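Local atomic coordinates of variable region-containing chitin-binding protein 3 (Branchiostoma floridae, PDB entry 2FBO), a protein that probably binds chitin as an immune-type receptor, represented in this chain by its two tandem V-type immunoglobulin regions. Residues G119-S124 with R227-L232; T169-P174 with Y185-N190. One frame throughout, in Å; residues are numbered along the deposited sequence.

Interaction 1. Residues G119-S124 with R227-L232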
ATOM      1  N   GLY A 119       1.894  11.739  -2.956  1.00 26.87           N
ATOM      2  CA  GLY A 119       0.754  11.498  -3.828  1.00 25.46           C
ATOM      3  C   GLY A 119       0.331  10.057  -4.070  1.00 26.68           C
ATOM      4  O   GLY A 119      -0.593   9.809  -4.848  1.00 25.69           O
ATOM      5  N   LEU A 120       0.991   9.106  -3.416  1.00 25.25           N
ATOM      6  CA  LEU A 120       0.640   7.698  -3.589  1.00 24.48           C
ATOM      7  C   LEU A 120       0.485   6.954  -2.268  1.00 25.84           C
ATOM      8  O   LEU A 120       1.243   7.172  -1.320  1.00 24.69           O
ATOM      9  CB  LEU A 120       1.699   6.976  -4.437  1.00 23.57           C
ATOM     10  CG  LEU A 120       1.556   5.456  -4.686  1.00 25.05           C
ATOM     11  CD1 LEU A 120       2.400   5.059  -5.889  1.00 23.10           C
ATOM     12  CD2 LEU A 120       1.975   4.649  -3.455  1.00 21.83           C
ATOM     13  N   ASP A 121      -0.525   6.094  -2.208  1.00 24.60           N
ATOM     14  CA  ASP A 121      -0.728   5.249  -1.043  1.00 23.92           C
ATOM     15  C   ASP A 121      -1.276   3.926  -1.549  1.00 24.73           C
ATOM     16  O   ASP A 121      -1.786   3.838  -2.673  1.00 22.29           O
ATOM     17  CB  ASP A 121      -1.684   5.868  -0.025  1.00 22.92           C
ATOM     18  CG  ASP A 121      -1.587   5.187   1.342  1.00 21.59           C
ATOM     19  OD1 ASP A 121      -0.573   4.505   1.592  1.00 24.73           O
ATOM     20  OD2 ASP A 121      -2.503   5.333   2.171  1.00 22.80           O
ATOM     21  N   ALA A 122      -1.142   2.890  -0.734  1.00 22.98           N
ATOM     22  CA  ALA A 122      -1.614   1.569  -1.109  1.00 22.01           C
ATOM     23  C   ALA A 122      -1.784   0.707   0.126  1.00 22.95           C
ATOM     24  O   ALA A 122      -1.057   0.853   1.107  1.00 22.49           O
ATOM     25  CB  ALA A 122      -0.623   0.917  -2.067  1.00 21.16           C
ATOM     26  N   LYS A 123      -2.777  -0.169   0.081  1.00 22.31           N
ATOM     27  CA  LYS A 123      -3.046  -1.099   1.166  1.00 22.15           C
ATOM     28  C   LYS A 123      -3.459  -2.397   0.508  1.00 21.55           C
ATOM     29  O   LYS A 123      -3.947  -2.385  -0.631  1.00 21.92           O
ATOM     30  CB  LYS A 123      -4.153  -0.566   2.077  1.00 22.67           C
ATOM     31  CG  LYS A 123      -3.631   0.419   3.118  1.00 23.42           C
ATOM     32  CD  LYS A 123      -4.711   0.845   4.086  1.00 25.44           C
ATOM     33  CE  LYS A 123      -4.141   1.693   5.219  1.00 26.21           C
ATOM     34  NZ  LYS A 123      -3.434   2.912   4.731  1.00 22.15           N
ATOM     35  N   SER A 124      -3.260  -3.512   1.207  1.00 20.04           N
ATOM     36  CA  SER A 124      -3.589  -4.815   0.655  1.00 21.95           C
ATOM     37  C   SER A 124      -4.807  -5.490   1.276  1.00 22.58           C
ATOM     38  O   SER A 124      -5.198  -5.212   2.414  1.00 21.87           O
ATOM     39  CB  SER A 124      -2.390  -5.759   0.772  1.00 21.37           C
ATOM     40  OG  SER A 124      -2.238  -6.246   2.097  1.00 23.15           O
ATOM     41  N   ARG A 227       6.760  10.087   3.422  1.00 31.67           N
ATOM     42  CA  ARG A 227       5.973   8.907   3.730  1.00 30.10           C
ATOM     43  C   ARG A 227       6.900   7.767   4.117  1.00 29.62           C
ATOM     44  O   ARG A 227       7.937   7.549   3.488  1.00 31.33           O
ATOM     45  CB  ARG A 227       5.118   8.508   2.521  1.00 30.07           C
ATOM     46  CG  ARG A 227       4.140   7.373   2.788  1.00 28.40           C
ATOM     47  CD  ARG A 227       3.363   7.005   1.522  1.00 26.58           C
ATOM     48  NE  ARG A 227       2.571   8.120   1.006  1.00 26.43           N
ATOM     49  CZ  ARG A 227       1.397   8.506   1.496  1.00 24.93           C
ATOM     50  NH1 ARG A 227       0.760   9.533   0.950  1.00 26.20           N
ATOM     51  NH2 ARG A 227       0.849   7.862   2.517  1.00 26.91           N
ATOM     52  N   VAL A 228       6.540   7.057   5.175  1.00 29.63           N
ATOM     53  CA  VAL A 228       7.336   5.927   5.625  1.00 30.47           C
ATOM     54  C   VAL A 228       6.437   4.703   5.616  1.00 29.61           C
ATOM     55  O   VAL A 228       5.214   4.819   5.749  1.00 29.26           O
ATOM     56  CB  VAL A 228       7.872   6.143   7.053  1.00 31.41           C
ATOM     57  CG1 VAL A 228       8.849   7.312   7.067  1.00 32.29           C
ATOM     58  CG2 VAL A 228       6.715   6.400   8.004  1.00 32.03           C
ATOM     59  N   TRP A 229       7.038   3.533   5.453  1.00 26.88           N
ATOM     60  CA  TRP A 229       6.258   2.307   5.425  1.00 28.23           C
ATOM     61  C   TRP A 229       6.806   1.279   6.387  1.00 27.28           C
ATOM     62  O   TRP A 229       8.018   1.169   6.556  1.00 28.71           O
ATOM     63  CB  TRP A 229       6.283   1.673   4.033  1.00 26.02           C
ATOM     64  CG  TRP A 229       5.748   2.518   2.932  1.00 25.98           C
ATOM     65  CD1 TRP A 229       6.336   3.618   2.375  1.00 27.50           C
ATOM     66  CD2 TRP A 229       4.524   2.312   2.225  1.00 26.01           C
ATOM     67  NE1 TRP A 229       5.551   4.109   1.357  1.00 25.33           N
ATOM     68  CE2 TRP A 229       4.431   3.327   1.245  1.00 25.80           C
ATOM     69  CE3 TRP A 229       3.495   1.366   2.321  1.00 26.84           C
ATOM     70  CZ2 TRP A 229       3.349   3.422   0.364  1.00 25.46           C
ATOM     71  CZ3 TRP A 229       2.416   1.460   1.442  1.00 26.13           C
ATOM     72  CH2 TRP A 229       2.354   2.480   0.478  1.00 25.12           C
ATOM     73  N   CYS A 230       5.908   0.524   7.008  1.00 26.23           N
ATOM     74  CA  CYS A 230       6.332  -0.559   7.879  1.00 27.83           C
ATOM     75  C   CYS A 230       5.892  -1.840   7.207  1.00 26.00           C
ATOM     76  O   CYS A 230       4.699  -2.037   6.957  1.00 25.59           O
ATOM     77  CB  CYS A 230       5.685  -0.510   9.264  1.00 27.19           C
ATOM     78  SG  CYS A 230       6.199  -1.966  10.245  1.00 29.76           S
ATOM     79  N   GLU A 231       6.855  -2.697   6.896  1.00 25.99           N
ATOM     80  CA  GLU A 231       6.562  -3.976   6.273  1.00 25.47           C
ATOM     81  C   GLU A 231       6.975  -5.107   7.199  1.00 25.94           C
ATOM     82  O   GLU A 231       8.073  -5.089   7.763  1.00 24.48           O
ATOM     83  CB  GLU A 231       7.321  -4.143   4.957  1.00 26.37           C
ATOM     84  CG  GLU A 231       7.242  -5.571   4.422  1.00 26.70           C
ATOM     85  CD  GLU A 231       8.145  -5.819   3.238  1.00 29.23           C
ATOM     86  OE1 GLU A 231       9.377  -5.656   3.382  1.00 30.86           O
ATOM     87  OE2 GLU A 231       7.623  -6.185   2.163  1.00 28.04           O
ATOM     88  N   LEU A 232       6.084  -6.080   7.353  1.00 23.77           N
ATOM     89  CA  LEU A 232       6.350  -7.253   8.168  1.00 24.61           C
ATOM     90  C   LEU A 232       6.289  -8.447   7.227  1.00 25.96           C
ATOM     91  O   LEU A 232       5.344  -8.572   6.445  1.00 27.42           O
ATOM     92  CB  LEU A 232       5.298  -7.399   9.266  1.00 24.53           C
ATOM     93  CG  LEU A 232       5.156  -6.230  10.242  1.00 26.05           C
ATOM     94  CD1 LEU A 232       4.101  -6.566  11.284  1.00 26.93           C
ATOM     95  CD2 LEU A 232       6.497  -5.955  10.914  1.00 26.32           C
TER
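The carbonyl oxygen of L120 lies over one face of the R227 guanidinium, 3.1 Å from CZ, rather than in its plane. R227 NE is 2.8 Å from L120 O, at an angle too poor for a hydrogen bond; the guanidinium N-H groups have other partners, M3 O among them for NH1. A bend at chi3 (-61°) in an otherwise extended arginine chain brings the flat group up against L120 of the facing strand. The D121 carboxylate is nearly parallel to it, the planes 19° apart, and OD1 stands 3.8 Å from R227 NH2, well out of the guanidinium plane. This long salt bridge is one of charge alone. K123 NZ, in the same strand, makes another long bridge to D121 OD2; OD1 also accepts from S245 OG and OD2 from V5 N.

Beside this polar patch, W229 turns its ring edge to the strand: CZ3 lies 3.5 Å from A122 O, and L120 CD2 touches CZ2 at 4.2 Å. The bond from W229 NE1 to G173 O probably fixes the indole's rotation. With axes 9.7 Å apart and 16° from parallel, the strands illustrate sheet-on-sheet packing of two V-type domains, their GFCC' faces meeting head to tail.

Interaction 2. Residues T169-P174 with Y185-N190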
ATOM      1  N   THR A 169      10.857  -4.430   8.215  1.00 24.94           N
ATOM      2  CA  THR A 169      11.595  -3.521   7.350  1.00 24.75           C
ATOM      3  C   THR A 169      10.801  -2.244   7.136  1.00 24.69           C
ATOM      4  O   THR A 169       9.635  -2.291   6.743  1.00 24.38           O
ATOM      5  CB  THR A 169      11.865  -4.128   5.965  1.00 24.81           C
ATOM      6  OG1 THR A 169      12.509  -5.398   6.105  1.00 25.70           O
ATOM      7  CG2 THR A 169      12.760  -3.199   5.148  1.00 24.91           C
ATOM      8  N   TRP A 170      11.428  -1.105   7.412  1.00 24.29           N
ATOM      9  CA  TRP A 170      10.776   0.183   7.207  1.00 25.26           C
ATOM     10  C   TRP A 170      11.359   0.779   5.936  1.00 26.73           C
ATOM     11  O   TRP A 170      12.553   0.604   5.650  1.00 25.73           O
ATOM     12  CB  TRP A 170      11.024   1.141   8.377  1.00 25.76           C
ATOM     13  CG  TRP A 170      10.306   0.771   9.643  1.00 26.64           C
ATOM     14  CD1 TRP A 170      10.663  -0.198  10.539  1.00 27.50           C
ATOM     15  CD2 TRP A 170       9.115   1.376  10.158  1.00 26.72           C
ATOM     16  NE1 TRP A 170       9.766  -0.230  11.585  1.00 25.51           N
ATOM     17  CE2 TRP A 170       8.806   0.726  11.375  1.00 26.42           C
ATOM     18  CE3 TRP A 170       8.275   2.404   9.710  1.00 27.36           C
ATOM     19  CZ2 TRP A 170       7.696   1.071  12.150  1.00 27.24           C
ATOM     20  CZ3 TRP A 170       7.169   2.748  10.484  1.00 28.28           C
ATOM     21  CH2 TRP A 170       6.892   2.082  11.690  1.00 28.08           C
ATOM     22  N   TYR A 171      10.513   1.464   5.166  1.00 26.23           N
ATOM     23  CA  TYR A 171      10.942   2.093   3.922  1.00 25.54           C
ATOM     24  C   TYR A 171      10.471   3.538   3.898  1.00 26.08           C
ATOM     25  O   TYR A 171       9.661   3.957   4.724  1.00 26.78           O
ATOM     26  CB  TYR A 171      10.320   1.407   2.692  1.00 25.58           C
ATOM     27  CG  TYR A 171      10.570  -0.073   2.527  1.00 23.56           C
ATOM     28  CD1 TYR A 171       9.816  -1.015   3.230  1.00 24.92           C
ATOM     29  CD2 TYR A 171      11.534  -0.536   1.636  1.00 25.44           C
ATOM     30  CE1 TYR A 171      10.020  -2.378   3.044  1.00 25.85           C
ATOM     31  CE2 TYR A 171      11.745  -1.894   1.443  1.00 26.07           C
ATOM     32  CZ  TYR A 171      10.985  -2.809   2.147  1.00 25.71           C
ATOM     33  OH  TYR A 171      11.183  -4.152   1.939  1.00 28.40           O
ATOM     34  N   THR A 172      10.996   4.297   2.943  1.00 27.57           N
ATOM     35  CA  THR A 172      10.575   5.676   2.743  1.00 28.17           C
ATOM     36  C   THR A 172      10.161   5.743   1.273  1.00 27.28           C
ATOM     37  O   THR A 172      10.621   4.939   0.459  1.00 26.57           O
ATOM     38  CB  THR A 172      11.716   6.695   3.002  1.00 28.39           C
ATOM     39  OG1 THR A 172      12.820   6.419   2.133  1.00 32.21           O
ATOM     40  CG2 THR A 172      12.172   6.624   4.448  1.00 30.06           C
ATOM     41  N   GLY A 173       9.294   6.688   0.935  1.00 26.47           N
ATOM     42  CA  GLY A 173       8.856   6.811  -0.445  1.00 26.08           C
ATOM     43  C   GLY A 173       7.482   6.209  -0.684  1.00 24.42           C
ATOM     44  O   GLY A 173       6.597   6.324   0.159  1.00 23.31           O
ATOM     45  N   PRO A 174       7.272   5.556  -1.834  1.00 25.44           N
ATOM     46  CA  PRO A 174       8.261   5.353  -2.897  1.00 24.90           C
ATOM     47  C   PRO A 174       8.587   6.630  -3.682  1.00 27.34           C
ATOM     48  O   PRO A 174       7.875   7.632  -3.575  1.00 25.64           O
ATOM     49  CB  PRO A 174       7.600   4.298  -3.774  1.00 26.72           C
ATOM     50  CG  PRO A 174       6.141   4.652  -3.659  1.00 21.88           C
ATOM     51  CD  PRO A 174       5.986   4.918  -2.178  1.00 24.36           C
ATOM     52  N   TYR A 185      10.735   1.685  -3.578  1.00 26.05           N
ATOM     53  CA  TYR A 185      10.771   1.866  -2.133  1.00 24.86           C
ATOM     54  C   TYR A 185      12.218   1.821  -1.657  1.00 26.44           C
ATOM     55  O   TYR A 185      12.966   0.911  -2.023  1.00 27.00           O
ATOM     56  CB  TYR A 185       9.965   0.762  -1.442  1.00 23.59           C
ATOM     57  CG  TYR A 185       8.477   0.838  -1.709  1.00 23.88           C
ATOM     58  CD1 TYR A 185       7.953   0.510  -2.961  1.00 24.09           C
ATOM     59  CD2 TYR A 185       7.598   1.265  -0.719  1.00 23.07           C
ATOM     60  CE1 TYR A 185       6.581   0.613  -3.217  1.00 22.08           C
ATOM     61  CE2 TYR A 185       6.232   1.368  -0.962  1.00 24.51           C
ATOM     62  CZ  TYR A 185       5.734   1.044  -2.212  1.00 22.37           C
ATOM     63  OH  TYR A 185       4.386   1.170  -2.445  1.00 25.31           O
ATOM     64  N   GLN A 186      12.608   2.803  -0.846  1.00 26.66           N
ATOM     65  CA  GLN A 186      13.972   2.872  -0.325  1.00 28.39           C
ATOM     66  C   GLN A 186      14.037   2.363   1.117  1.00 26.60           C
ATOM     67  O   GLN A 186      13.376   2.902   1.999  1.00 28.10           O
ATOM     68  CB  GLN A 186      14.494   4.313  -0.362  1.00 29.43           C
ATOM     69  CG  GLN A 186      15.137   4.762  -1.675  0.66 31.71           C
ATOM     70  CD  GLN A 186      14.142   4.979  -2.795  0.66 32.09           C
ATOM     71  OE1 GLN A 186      12.941   5.110  -2.558  0.66 32.71           O
ATOM     72  NE2 GLN A 186      14.641   5.044  -4.025  0.66 32.05           N
ATOM     73  N   PRO A 187      14.837   1.313   1.370  1.00 28.30           N
ATOM     74  CA  PRO A 187      14.965   0.763   2.724  1.00 28.39           C
ATOM     75  C   PRO A 187      15.389   1.840   3.720  1.00 28.94           C
ATOM     76  O   PRO A 187      16.265   2.663   3.434  1.00 27.75           O
ATOM     77  CB  PRO A 187      16.028  -0.321   2.557  1.00 29.62           C
ATOM     78  CG  PRO A 187      15.796  -0.798   1.160  1.00 31.72           C
ATOM     79  CD  PRO A 187      15.617   0.514   0.410  1.00 29.83           C
ATOM     80  N   LEU A 188      14.762   1.827   4.886  1.00 28.59           N
ATOM     81  CA  LEU A 188      15.045   2.801   5.931  1.00 29.60           C
ATOM     82  C   LEU A 188      15.690   2.127   7.140  1.00 30.82           C
ATOM     83  O   LEU A 188      16.725   2.572   7.641  1.00 30.09           O
ATOM     84  CB  LEU A 188      13.747   3.473   6.369  1.00 28.88           C
ATOM     85  CG  LEU A 188      13.861   4.511   7.483  1.00 30.11           C
ATOM     86  CD1 LEU A 188      14.739   5.664   7.020  1.00 31.19           C
ATOM     87  CD2 LEU A 188      12.473   5.009   7.851  1.00 29.99           C
ATOM     88  N   ALA A 189      15.058   1.054   7.603  1.00 31.28           N
ATOM     89  CA  ALA A 189      15.545   0.305   8.757  1.00 30.48           C
ATOM     90  C   ALA A 189      15.129  -1.156   8.630  1.00 32.57           C
ATOM     91  O   ALA A 189      14.187  -1.483   7.903  1.00 30.70           O
ATOM     92  CB  ALA A 189      14.977   0.903  10.034  1.00 30.29           C
ATOM     93  N   ASN A 190      15.835  -2.035   9.332  1.00 32.35           N
ATOM     94  CA  ASN A 190      15.531  -3.456   9.282  1.00 32.68           C
ATOM     95  C   ASN A 190      15.927  -4.140  10.578  1.00 33.81           C
ATOM     96  O   ASN A 190      16.930  -3.785  11.199  1.00 33.06           O
ATOM     97  CB  ASN A 190      16.279  -4.119   8.124  1.00 33.02           C
ATOM     98  CG  ASN A 190      15.899  -5.576   7.941  1.00 35.84           C
ATOM     99  OD1 ASN A 190      14.795  -5.892   7.492  1.00 37.08           O
ATOM    100  ND2 ASN A 190      16.814  -6.478   8.290  1.00 36.22           N
TER
HETATM  101  O   HOH W   1      15.067   5.064   3.053  1.00 37.69           O
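The carbonyl oxygen of W170 is gripped by two backbone donors, L188 N at 2.6 Å and A189 N at 3.2 Å, both arriving from the same face of its plane. Two residues set against one make a classic beta bulge, which shifts the register of this antiparallel pair by one. W170 N returns a bond to A189 O, and beyond the bulge T172 and Q186 form a reciprocal hydrogen-bonded pair.

Two polar links involving side chains add to the backbone bonds. T169 OG1 donates to N190 OD1, 2.7 Å away and in the plane of the amide carbonyl; OD1 also accepts from N167. A water joins T172 OG1 to P187 O, the hydroxyl having been placed between the backbone N and carbonyl carbon (chi1 58°). That rotation turns T172 CG2 to the two methyls of L188, 3.8 Å from CD1.

Apolar and aromatic contacts gather round Y185. P174, after a cis peptide bond, lies flat on the phenol: its CB is 3.9 Å from the centroid of the Y185 ring, 11° off the normal, a CH-pi contact. The Y171 side chain crosses that of Y185 at about a right angle, with Y171 CD2 3.7 Å from Y185 CB. The Y185 ring also meets the indole of W229 edge-to-face. Replacing Y185 with a serine would probably strip the P174 ring of its aromatic cover and open a gap beside W229.

The two strands form the C-C' hairpin of the second V-type domain. Strand 226-233 flanks 167-175 and supplies W229 and E231, the partner of Y171 OH, whereas strand 197-199 borders 184-191 on its other side and L215 of strand 214-217 packs against W170, L188 and A189.

Overall arrangement
The pair shows how one sheet serves two kinds of contact. Interaction 1 is wholly buried near the centre of the chain and joins the two V-type domains across facing sheets, R227 and W229 meeting backbone carbonyls and apolar groups, with one long salt bridge and no hydrogen bond between its segments. Interaction 2, farther out and only partly buried, joins adjacent strands of the second domain through backbone bonds, with polar links at its more exposed positions. The contacts meet directly at W229: its backbone N bonds to Y171 O, and its ring lies between the first domain's strand and the Y185 and P174 cluster. In sequence, the hairpin of interaction 2 falls between the two strands of interaction 1.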